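PDB 2CDQ: aspartokinase from Arabidopsis thaliana, which catalyses the ATP-dependent phosphorylation of L-aspartate to 4-phospho-L-aspartate, the first step towards lysine, threonine, methionine and isoleucine, and binds lysine and S-adenosylmethionine as allosteric effectors. Local coordinates for residues A359-I364 with E406-I411; L368-D373 with D402-E407; G163-Q168 with M204-V209. One frame throughout, in Å; residues are numbered along the deposited sequence.

Interaction 1. Residues A359-I364 with E406-I411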
loop_
_atom_site.group_PDB
_atom_site.type_symbol
_atom_site.label_atom_id
_atom_site.label_comp_id
_atom_site.label_asym_id
_atom_site.label_seq_id
_atom_site.Cartn_x
_atom_site.Cartn_y
_atom_site.Cartn_z
ATOM N N ALA A 359 -10.818 0.791 -0.044
ATOM C CA ALA A 359 -11.785 0.189 0.891
ATOM C C ALA A 359 -12.445 -1.067 0.318
ATOM O O ALA A 359 -12.599 -2.073 1.014
ATOM C CB ALA A 359 -12.844 1.212 1.307
ATOM N N LYS A 360 -12.812 -1.000 -0.958
ATOM C CA LYS A 360 -13.440 -2.122 -1.642
ATOM C C LYS A 360 -12.454 -3.267 -1.891
ATOM O O LYS A 360 -12.778 -4.431 -1.636
ATOM C CB LYS A 360 -14.070 -1.659 -2.959
ATOM C CG LYS A 360 -14.982 -2.692 -3.611
ATOM C CD LYS A 360 -16.329 -2.794 -2.896
ATOM C CE LYS A 360 -17.142 -3.973 -3.410
ATOM N NZ LYS A 360 -16.551 -5.264 -2.962
ATOM N N VAL A 361 -11.260 -2.928 -2.387
ATOM C CA VAL A 361 -10.221 -3.916 -2.703
ATOM C C VAL A 361 -9.935 -4.824 -1.510
ATOM O O VAL A 361 -9.977 -6.047 -1.631
ATOM C CB VAL A 361 -8.910 -3.245 -3.187
ATOM C CG1 VAL A 361 -7.770 -4.250 -3.228
ATOM C CG2 VAL A 361 -9.107 -2.631 -4.558
ATOM N N PHE A 362 -9.669 -4.218 -0.357
ATOM C CA PHE A 362 -9.328 -4.972 0.839
ATOM C C PHE A 362 -10.546 -5.538 1.572
ATOM O O PHE A 362 -10.415 -6.418 2.428
ATOM C CB PHE A 362 -8.433 -4.133 1.739
ATOM C CG PHE A 362 -7.098 -3.837 1.120
ATOM C CD1 PHE A 362 -6.814 -2.566 0.621
ATOM C CD2 PHE A 362 -6.138 -4.839 0.994
ATOM C CE1 PHE A 362 -5.592 -2.291 0.039
ATOM C CE2 PHE A 362 -4.915 -4.576 0.411
ATOM C CZ PHE A 362 -4.635 -3.301 -0.068
ATOM N N SER A 363 -11.729 -5.048 1.220
ATOM C CA SER A 363 -12.955 -5.662 1.692
ATOM C C SER A 363 -13.109 -7.050 1.074
ATOM O O SER A 363 -13.452 -8.003 1.770
ATOM C CB SER A 363 -14.165 -4.800 1.363
ATOM O OG SER A 363 -15.328 -5.395 1.897
ATOM N N ILE A 364 -12.843 -7.150 -0.231
ATOM C CA ILE A 364 -12.877 -8.425 -0.948
ATOM C C ILE A 364 -12.006 -9.455 -0.242
ATOM O O ILE A 364 -12.468 -10.558 0.074
ATOM C CB ILE A 364 -12.428 -8.264 -2.417
ATOM C CG1 ILE A 364 -13.518 -7.551 -3.224
ATOM C CG2 ILE A 364 -12.094 -9.620 -3.042
ATOM C CD1 ILE A 364 -13.028 -6.929 -4.524
ATOM N N GLU A 406 -11.503 -13.196 -9.683
ATOM C CA GLU A 406 -12.843 -12.941 -10.218
ATOM C C GLU A 406 -13.544 -11.797 -9.508
ATOM O O GLU A 406 -14.184 -10.952 -10.147
ATOM C CB GLU A 406 -13.712 -14.181 -10.108
ATOM C CG GLU A 406 -13.600 -15.124 -11.272
ATOM C CD GLU A 406 -14.599 -16.247 -11.158
ATOM O OE1 GLU A 406 -14.173 -17.381 -10.839
ATOM O OE2 GLU A 406 -15.811 -15.987 -11.356
ATOM N N GLU A 407 -13.427 -11.781 -8.185
ATOM C CA GLU A 407 -14.038 -10.728 -7.388
ATOM C C GLU A 407 -13.414 -9.369 -7.687
ATOM O O GLU A 407 -14.129 -8.382 -7.872
ATOM C CB GLU A 407 -13.990 -11.065 -5.893
ATOM C CG GLU A 407 -15.055 -12.081 -5.457
ATOM C CD GLU A 407 -16.459 -11.728 -5.954
ATOM O OE1 GLU A 407 -16.901 -10.574 -5.754
ATOM O OE2 GLU A 407 -17.121 -12.607 -6.549
ATOM N N LEU A 408 -12.083 -9.338 -7.763
ATOM C CA LEU A 408 -11.344 -8.125 -8.098
ATOM C C LEU A 408 -11.575 -7.706 -9.553
ATOM O O LEU A 408 -11.562 -6.508 -9.875
ATOM C CB LEU A 408 -9.844 -8.312 -7.830
ATOM C CG LEU A 408 -9.346 -8.411 -6.382
ATOM C CD1 LEU A 408 -7.910 -8.892 -6.360
ATOM C CD2 LEU A 408 -9.475 -7.091 -5.635
ATOM N N GLU A 409 -11.808 -8.693 -10.419
ATOM C CA GLU A 409 -11.968 -8.460 -11.856
ATOM C C GLU A 409 -13.267 -7.717 -12.192
ATOM O O GLU A 409 -13.458 -7.268 -13.322
ATOM C CB GLU A 409 -11.875 -9.786 -12.609
ATOM C CG GLU A 409 -11.001 -9.741 -13.851
ATOM C CD GLU A 409 -10.191 -11.017 -14.047
ATOM O OE1 GLU A 409 -8.982 -10.908 -14.354
ATOM O OE2 GLU A 409 -10.753 -12.127 -13.887
ATOM N N LYS A 410 -14.144 -7.589 -11.195
ATOM C CA LYS A 410 -15.393 -6.835 -11.323
ATOM C C LYS A 410 -15.146 -5.331 -11.259
ATOM O O LYS A 410 -15.923 -4.553 -11.814
ATOM C CB LYS A 410 -16.386 -7.224 -10.225
ATOM C CG LYS A 410 -16.832 -8.675 -10.243
ATOM C CD LYS A 410 -17.866 -8.931 -9.154
ATOM C CE LYS A 410 -18.329 -10.387 -9.142
ATOM N NZ LYS A 410 -19.473 -10.597 -8.207
ATOM N N ILE A 411 -14.074 -4.921 -10.580
ATOM C CA ILE A 411 -13.765 -3.493 -10.427
ATOM C C ILE A 411 -12.463 -3.043 -11.092
ATOM O O ILE A 411 -12.229 -1.838 -11.223
ATOM C CB ILE A 411 -13.767 -3.035 -8.940
ATOM C CG1 ILE A 411 -12.818 -3.897 -8.102
ATOM C CG2 ILE A 411 -15.188 -3.031 -8.376
ATOM C CD1 ILE A 411 -12.467 -3.287 -6.755
#
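Ile-364 sends its longer branch back beside its own backbone N (chi1 -73°) and keeps it extended, which carries CD1 to Leu-408 CD2 at 3.7 Å; the same rotation sets the short branch, CG2, against Glu-407 CB at 3.7 Å. The CB of Leu-408 points along the contact rather than into it, yet its CD2 branch turns toward the other helix and meets two partners. The second of these is Val-361, whose CG1 lies 4.1 Å from Leu-408 CD2 with the two side chains nearly perpendicular. Ile-411 differs: its CG1 is lodged between backbone N and carbonyl carbon (chi1 55°), and CD1 reaches over to Val-361 CG2, 4.1 Å away, and to the aliphatic Lys-360 CG.

Both segments belong to the first ACT domain, where helices 357-367 and 398-408 lie side by side on one face of a four-stranded antiparallel sheet, the layered alpha/beta plan of that fold. Val-361 and Leu-408 also touch Ile-346 of the inner strand 341-347, and so join helix-to-helix packing to helix-to-sheet packing. No hydrogen bond crosses between the segments. The charged ends take little part: Glu-407 OE2 makes a long, weak ion pair at 3.5 Å with Lys-410 NZ of its own segment, while Lys-360 NZ stays 6.0 Å from Glu-407 OE1, where any attraction would probably be weak.

Interaction 2. Residues L368-D373 with D402-E407. With LYS (lysine), chain C; SAM (S-adenosylmethionine), chain F.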
loop_
_atom_site.group_PDB
_atom_site.type_symbol
_atom_site.label_atom_id
_atom_site.label_comp_id
_atom_site.label_asym_id
_atom_site.label_seq_id
_atom_site.Cartn_x
_atom_site.Cartn_y
_atom_site.Cartn_z
ATOM N N LEU A 368 -13.024 -12.880 1.828
ATOM C CA LEU A 368 -12.478 -14.156 1.367
ATOM C C LEU A 368 -11.444 -14.758 2.324
ATOM O O LEU A 368 -10.766 -15.739 1.985
ATOM C CB LEU A 368 -11.919 -14.029 -0.054
ATOM C CG LEU A 368 -12.870 -14.464 -1.175
ATOM C CD1 LEU A 368 -14.001 -13.449 -1.404
ATOM C CD2 LEU A 368 -12.075 -14.693 -2.451
ATOM N N GLY A 369 -11.341 -14.163 3.515
ATOM C CA GLY A 369 -10.498 -14.666 4.605
ATOM C C GLY A 369 -8.996 -14.695 4.360
ATOM O O GLY A 369 -8.286 -15.504 4.968
ATOM N N ILE A 370 -8.513 -13.809 3.486
ATOM C CA ILE A 370 -7.095 -13.766 3.110
ATOM C C ILE A 370 -6.361 -12.566 3.721
ATOM O O ILE A 370 -6.842 -11.426 3.660
ATOM C CB ILE A 370 -6.904 -13.759 1.568
ATOM C CG1 ILE A 370 -7.488 -15.027 0.941
ATOM C CG2 ILE A 370 -5.429 -13.641 1.206
ATOM C CD1 ILE A 370 -7.301 -15.113 -0.563
ATOM N N SER A 371 -5.194 -12.835 4.304
ATOM C CA SER A 371 -4.326 -11.783 4.811
ATOM C C SER A 371 -3.243 -11.400 3.797
ATOM O O SER A 371 -2.483 -12.249 3.321
ATOM C CB SER A 371 -3.703 -12.187 6.145
ATOM O OG SER A 371 -2.759 -11.221 6.571
ATOM N N VAL A 372 -3.209 -10.104 3.481
ATOM C CA VAL A 372 -2.257 -9.476 2.560
ATOM C C VAL A 372 -1.019 -9.032 3.343
ATOM O O VAL A 372 -1.126 -8.656 4.503
ATOM C CB VAL A 372 -2.904 -8.226 1.904
ATOM C CG1 VAL A 372 -1.977 -7.596 0.862
ATOM C CG2 VAL A 372 -4.249 -8.573 1.280
ATOM N N ASP A 373 0.153 -9.073 2.711
ATOM C CA ASP A 373 1.406 -8.697 3.374
ATOM C C ASP A 373 1.905 -7.316 2.926
ATOM O O ASP A 373 1.605 -6.303 3.566
ATOM C CB ASP A 373 2.470 -9.779 3.138
ATOM C CG ASP A 373 3.779 -9.510 3.872
ATOM O OD1 ASP A 373 4.795 -10.114 3.482
ATOM O OD2 ASP A 373 3.806 -8.716 4.838
ATOM N N ASP A 402 -8.492 -18.127 -7.866
ATOM C CA ASP A 402 -9.412 -17.825 -8.965
ATOM C C ASP A 402 -10.629 -17.030 -8.503
ATOM O O ASP A 402 -11.176 -16.224 -9.260
ATOM C CB ASP A 402 -9.849 -19.115 -9.659
ATOM C CG ASP A 402 -8.694 -19.827 -10.350
ATOM O OD1 ASP A 402 -8.931 -20.901 -10.951
ATOM O OD2 ASP A 402 -7.550 -19.319 -10.293
ATOM N N HIS A 403 -11.034 -17.256 -7.255
ATOM C CA HIS A 403 -12.129 -16.516 -6.648
ATOM C C HIS A 403 -11.727 -15.077 -6.290
ATOM O O HIS A 403 -12.521 -14.149 -6.478
ATOM C CB HIS A 403 -12.657 -17.254 -5.417
ATOM C CG HIS A 403 -14.087 -16.949 -5.097
ATOM N ND1 HIS A 403 -15.049 -17.935 -4.987
ATOM C CD2 HIS A 403 -14.725 -15.769 -4.877
ATOM C CE1 HIS A 403 -16.214 -17.376 -4.703
ATOM N NE2 HIS A 403 -16.044 -16.062 -4.633
ATOM N N VAL A 404 -10.508 -14.888 -5.781
ATOM C CA VAL A 404 -10.012 -13.541 -5.473
ATOM C C VAL A 404 -9.965 -12.709 -6.750
ATOM O O VAL A 404 -10.472 -11.587 -6.793
ATOM C CB VAL A 404 -8.598 -13.541 -4.853
ATOM C CG1 VAL A 404 -8.302 -12.189 -4.237
ATOM C CG2 VAL A 404 -8.458 -14.604 -3.804
ATOM N N VAL A 405 -9.349 -13.284 -7.782
ATOM C CA VAL A 405 -9.198 -12.641 -9.084
ATOM C C VAL A 405 -10.559 -12.255 -9.677
ATOM O O VAL A 405 -10.751 -11.111 -10.098
ATOM C CB VAL A 405 -8.365 -13.526 -10.068
ATOM C CG1 VAL A 405 -8.265 -12.890 -11.448
ATOM C CG2 VAL A 405 -6.966 -13.780 -9.514
ATOM N N GLU A 406 -11.503 -13.196 -9.683
ATOM C CA GLU A 406 -12.843 -12.941 -10.218
ATOM C C GLU A 406 -13.544 -11.797 -9.508
ATOM O O GLU A 406 -14.184 -10.952 -10.147
ATOM C CB GLU A 406 -13.712 -14.181 -10.108
ATOM C CG GLU A 406 -13.600 -15.124 -11.272
ATOM C CD GLU A 406 -14.599 -16.247 -11.158
ATOM O OE1 GLU A 406 -14.173 -17.381 -10.839
ATOM O OE2 GLU A 406 -15.811 -15.987 -11.356
ATOM N N GLU A 407 -13.427 -11.781 -8.185
ATOM C CA GLU A 407 -14.038 -10.728 -7.388
ATOM C C GLU A 407 -13.414 -9.369 -7.687
ATOM O O GLU A 407 -14.129 -8.382 -7.872
ATOM C CB GLU A 407 -13.990 -11.065 -5.893
ATOM C CG GLU A 407 -15.055 -12.081 -5.457
ATOM C CD GLU A 407 -16.459 -11.728 -5.954
ATOM O OE1 GLU A 407 -16.901 -10.574 -5.754
ATOM O OE2 GLU A 407 -17.121 -12.607 -6.549
HETATM N N LYS C . -4.824 -6.960 7.971
HETATM C CA LYS C . -3.889 -7.008 6.829
HETATM C C LYS C . -4.567 -7.912 5.831
HETATM O O LYS C . -5.797 -8.091 5.878
HETATM C CB LYS C . -2.544 -7.596 7.278
HETATM C CG LYS C . -1.320 -6.997 6.564
HETATM C CD LYS C . -1.033 -5.567 6.974
HETATM C CE LYS C . 0.097 -4.960 6.130
HETATM N NZ LYS C . 1.479 -5.460 6.442
HETATM O OXT LYS C . -3.909 -8.481 4.964
HETATM N N SAM F . -13.141 -20.209 1.426
HETATM C CA SAM F . -12.337 -20.384 2.632
HETATM C C SAM F . -12.951 -19.698 3.856
HETATM O O SAM F . -12.911 -20.230 4.969
HETATM O OXT SAM F . -13.495 -18.596 3.764
HETATM C CB SAM F . -10.914 -19.883 2.396
HETATM C CG SAM F . -9.876 -20.374 3.410
HETATM S SD SAM F . -9.128 -18.996 4.313
HETATM C CE SAM F . -8.035 -18.293 3.053
HETATM C "C5'" SAM F . -8.003 -19.725 5.549
HETATM C "C4'" SAM F . -7.112 -20.903 5.140
HETATM O "O4'" SAM F . -6.209 -20.546 4.114
HETATM C "C3'" SAM F . -6.258 -21.385 6.303
HETATM O "O3'" SAM F . -6.320 -22.791 6.345
HETATM C "C2'" SAM F . -4.837 -20.951 5.997
HETATM O "O2'" SAM F . -3.895 -21.953 6.324
HETATM C "C1'" SAM F . -4.850 -20.721 4.497
HETATM N N9 SAM F . -4.054 -19.551 4.063
HETATM C C8 SAM F . -2.920 -19.597 3.295
HETATM N N7 SAM F . -2.481 -18.340 3.074
HETATM C C5 SAM F . -3.323 -17.483 3.685
HETATM C C6 SAM F . -3.342 -16.093 3.778
HETATM N N6 SAM F . -2.400 -15.359 3.191
HETATM N N1 SAM F . -4.350 -15.477 4.490
HETATM C C2 SAM F . -5.329 -16.236 5.104
HETATM N N3 SAM F . -5.302 -17.615 5.006
HETATM C C4 SAM F . -4.319 -18.229 4.308
#
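Ile-370 and Val-404 point at each other tip to tip, with Ile-370 CD1 3.5 Å from Val-404 CG2. In the isoleucine CG1 stands anti to the carbonyl carbon, and a fully extended chi2 (-178°) pushes CD1 out toward the helix. Leu-368 comes to the same valine from another direction: its CD2 is 3.9 Å from Val-404 CG2 and also rests on the backbone N of Val-404. That methyl meets the imidazole of His-403 obliquely, 3.8 Å from CD2 of the ring, and the two side chains run at a slant to one another. The leucine's other methyl, CD1, makes a looser approach to Glu-407 CG.

While the side chains of Leu-368 and Ile-370 turn to the helix, the backbone beside them serves the effectors. Ser-371 reads the adenine of S-adenosylmethionine with a pair of nearly straight bonds, its N donating to N1 at 2.8 Å and its O accepting from N6 at 3.1 Å. Ile-370 CG2 borders the same ring. One residue on, the carboxylate of the bound lysine lies beside Val-372 N, too close in the model for its geometry to be trusted, and its NZ bonds to Asp-373 O at 3.0 Å; Gln-354, Gly-356 and Ser-378 of the second subunit also hydrogen-bond to this lysine. Gly-369, with positive phi, closes helix 357-367 in a Schellman motif and turns the chain toward these sites.

Within the first ACT domain, the contact joins the turn from helix 357-367 into strand 372-378 to helix 398-408, with Phe-365 of the first helix touching Ile-370, Val-372 and Val-404.

Interaction 3. Residues G163-Q168 with M204-V209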
loop_
_atom_site.group_PDB
_atom_site.type_symbol
_atom_site.label_atom_id
_atom_site.label_comp_id
_atom_site.label_asym_id
_atom_site.label_seq_id
_atom_site.Cartn_x
_atom_site.Cartn_y
_atom_site.Cartn_z
ATOM N N GLY A 163 17.710 -33.970 41.280
ATOM C CA GLY A 163 18.056 -33.086 42.399
ATOM C C GLY A 163 17.687 -31.616 42.255
ATOM O O GLY A 163 18.156 -30.780 43.027
ATOM N N VAL A 164 16.853 -31.297 41.269
ATOM C CA VAL A 164 16.379 -29.928 41.055
ATOM C C VAL A 164 14.903 -29.862 41.447
ATOM O O VAL A 164 14.036 -30.378 40.732
ATOM C CB VAL A 164 16.579 -29.461 39.570
ATOM C CG1 VAL A 164 16.003 -28.067 39.345
ATOM C CG2 VAL A 164 18.054 -29.489 39.172
ATOM N N LYS A 165 14.624 -29.247 42.594
ATOM C CA LYS A 165 13.247 -29.067 43.046
ATOM C C LYS A 165 12.498 -28.186 42.046
ATOM O O LYS A 165 12.902 -27.048 41.777
ATOM C CB LYS A 165 13.203 -28.484 44.464
ATOM C CG LYS A 165 11.799 -28.324 45.056
ATOM C CD LYS A 165 10.976 -29.618 44.995
ATOM C CE LYS A 165 9.508 -29.376 45.356
ATOM N NZ LYS A 165 9.315 -29.116 46.814
ATOM N N ALA A 166 11.419 -28.739 41.486
ATOM C CA ALA A 166 10.684 -28.103 40.392
ATOM C C ALA A 166 9.182 -28.385 40.449
ATOM O O ALA A 166 8.753 -29.467 40.863
ATOM C CB ALA A 166 11.256 -28.542 39.054
ATOM N N ARG A 167 8.395 -27.397 40.023
ATOM C CA ARG A 167 6.934 -27.475 40.040
ATOM C C ARG A 167 6.394 -27.098 38.668
ATOM O O ARG A 167 6.692 -26.019 38.150
ATOM C CB ARG A 167 6.369 -26.550 41.132
ATOM C CG ARG A 167 4.848 -26.358 41.123
ATOM C CD ARG A 167 4.270 -26.139 42.527
ATOM N NE ARG A 167 5.077 -25.249 43.372
ATOM C CZ ARG A 167 5.739 -25.633 44.468
ATOM N NH1 ARG A 167 5.701 -26.902 44.878
ATOM N NH2 ARG A 167 6.445 -24.749 45.164
ATOM N N GLN A 168 5.613 -27.995 38.072
ATOM C CA GLN A 168 5.043 -27.734 36.756
ATOM C C GLN A 168 3.772 -26.916 36.898
ATOM O O GLN A 168 2.978 -27.136 37.813
ATOM C CB GLN A 168 4.792 -29.036 35.982
ATOM C CG GLN A 168 3.375 -29.609 36.058
ATOM C CD GLN A 168 2.406 -28.946 35.088
ATOM O OE1 GLN A 168 2.799 -28.424 34.040
ATOM N NE2 GLN A 168 1.132 -28.966 35.438
ATOM N N MET A 204 7.594 -18.611 48.020
ATOM C CA MET A 204 7.895 -18.276 49.407
ATOM C C MET A 204 7.598 -19.446 50.338
ATOM O O MET A 204 8.382 -19.723 51.250
ATOM C CB MET A 204 7.155 -17.007 49.855
ATOM C CG MET A 204 7.556 -15.729 49.097
ATOM S SD MET A 204 9.344 -15.456 48.927
ATOM C CE MET A 204 9.771 -14.853 50.567
ATOM N N HIS A 205 6.476 -20.135 50.098
ATOM C CA HIS A 205 6.137 -21.342 50.859
ATOM C C HIS A 205 7.263 -22.383 50.760
ATOM O O HIS A 205 7.817 -22.791 51.786
ATOM C CB HIS A 205 4.789 -21.925 50.421
ATOM C CG HIS A 205 4.257 -22.975 51.350
ATOM N ND1 HIS A 205 4.361 -24.328 51.089
ATOM C CD2 HIS A 205 3.624 -22.870 52.545
ATOM C CE1 HIS A 205 3.810 -25.010 52.079
ATOM N NE2 HIS A 205 3.356 -24.149 52.976
ATOM N N ASP A 206 7.595 -22.800 49.534
ATOM C CA ASP A 206 8.824 -23.569 49.263
ATOM C C ASP A 206 9.337 -23.377 47.826
ATOM O O ASP A 206 8.648 -23.728 46.861
ATOM C CB ASP A 206 8.692 -25.063 49.636
ATOM C CG ASP A 206 7.639 -25.804 48.818
ATOM O OD1 ASP A 206 6.642 -25.180 48.382
ATOM O OD2 ASP A 206 7.811 -27.028 48.625
ATOM N N PRO A 207 10.554 -22.811 47.686
ATOM C CA PRO A 207 11.130 -22.480 46.378
ATOM C C PRO A 207 11.416 -23.692 45.481
ATOM O O PRO A 207 12.180 -24.592 45.848
ATOM C CB PRO A 207 12.427 -21.737 46.735
ATOM C CG PRO A 207 12.764 -22.185 48.110
ATOM C CD PRO A 207 11.457 -22.437 48.793
ATOM N N ALA A 208 10.780 -23.699 44.313
ATOM C CA ALA A 208 11.022 -24.692 43.271
ATOM C C ALA A 208 11.059 -23.967 41.935
ATOM O O ALA A 208 10.419 -22.925 41.782
ATOM C CB ALA A 208 9.925 -25.748 43.274
ATOM N N VAL A 209 11.812 -24.505 40.977
ATOM C CA VAL A 209 11.898 -23.909 39.636
ATOM C C VAL A 209 10.583 -24.126 38.874
ATOM O O VAL A 209 10.236 -25.266 38.541
ATOM C CB VAL A 209 13.096 -24.472 38.821
ATOM C CG1 VAL A 209 13.200 -23.778 37.471
ATOM C CG2 VAL A 209 14.409 -24.324 39.598
#
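The guanidinium of Arg-167 carries Ala-208 CB over one face, 4.1 Å above the plane and offset toward the rim, while Asp-206 O lies at its edge, in the plane. NH2 makes a weak bond to that carbonyl at 3.0 Å and a second, part of a salt bridge, to Asp-206 OD1 at 3.3 Å. The latter partner is tilted from the guanidinium plane, and the nitrogen meets the carboxylate from above, the two planes being 34° apart. Bends at chi2 and chi3 curl the arginine round to these oxygens. Asp-206 OD2 serves Lys-165 NZ at 3.1 Å in a weak bond, so one carboxylate is shared by two cations.

Next to this network Ala-166 and Val-209 form a parallel beta bridge in the large sheet of the amino acid kinase domain, where strand 166-169 meets strand 209-219, which the chain reaches through Asp-206 to Ala-208 after helix 191-205. Val-209 N donates to Lys-165 O at 2.9 Å, and Arg-167 N to Val-209 O at 3.2 Å, bracketing Ala-166. Alongside, Lys-165 CG packs on Ala-208 CB, and Val-164 CG1 approaches Val-209 CG2 at 4.1 Å. Tyr-169 OH takes a hydrogen bond from Arg-167 NE.

Interactions 1 and 2 are neighbours in the first ACT domain, with centres about 8 Å apart: they share helix 398-408, and Phe-362 of one packs on Val-372 of the other. Both join a buried apolar interior to a more exposed margin, and no hydrogen bond crosses between the segments in either. Both touch the second subunit, but the backbone of interaction 2 alone among the three meets the effectors directly. Interaction 3 stands apart, its centre about 57 Å from that of interaction 1 and about 51 Å from that of interaction 2, in the kinase domain and away from annotated sites. There, charged side chains at the periphery accompany backbone bonds that start a strand pairing.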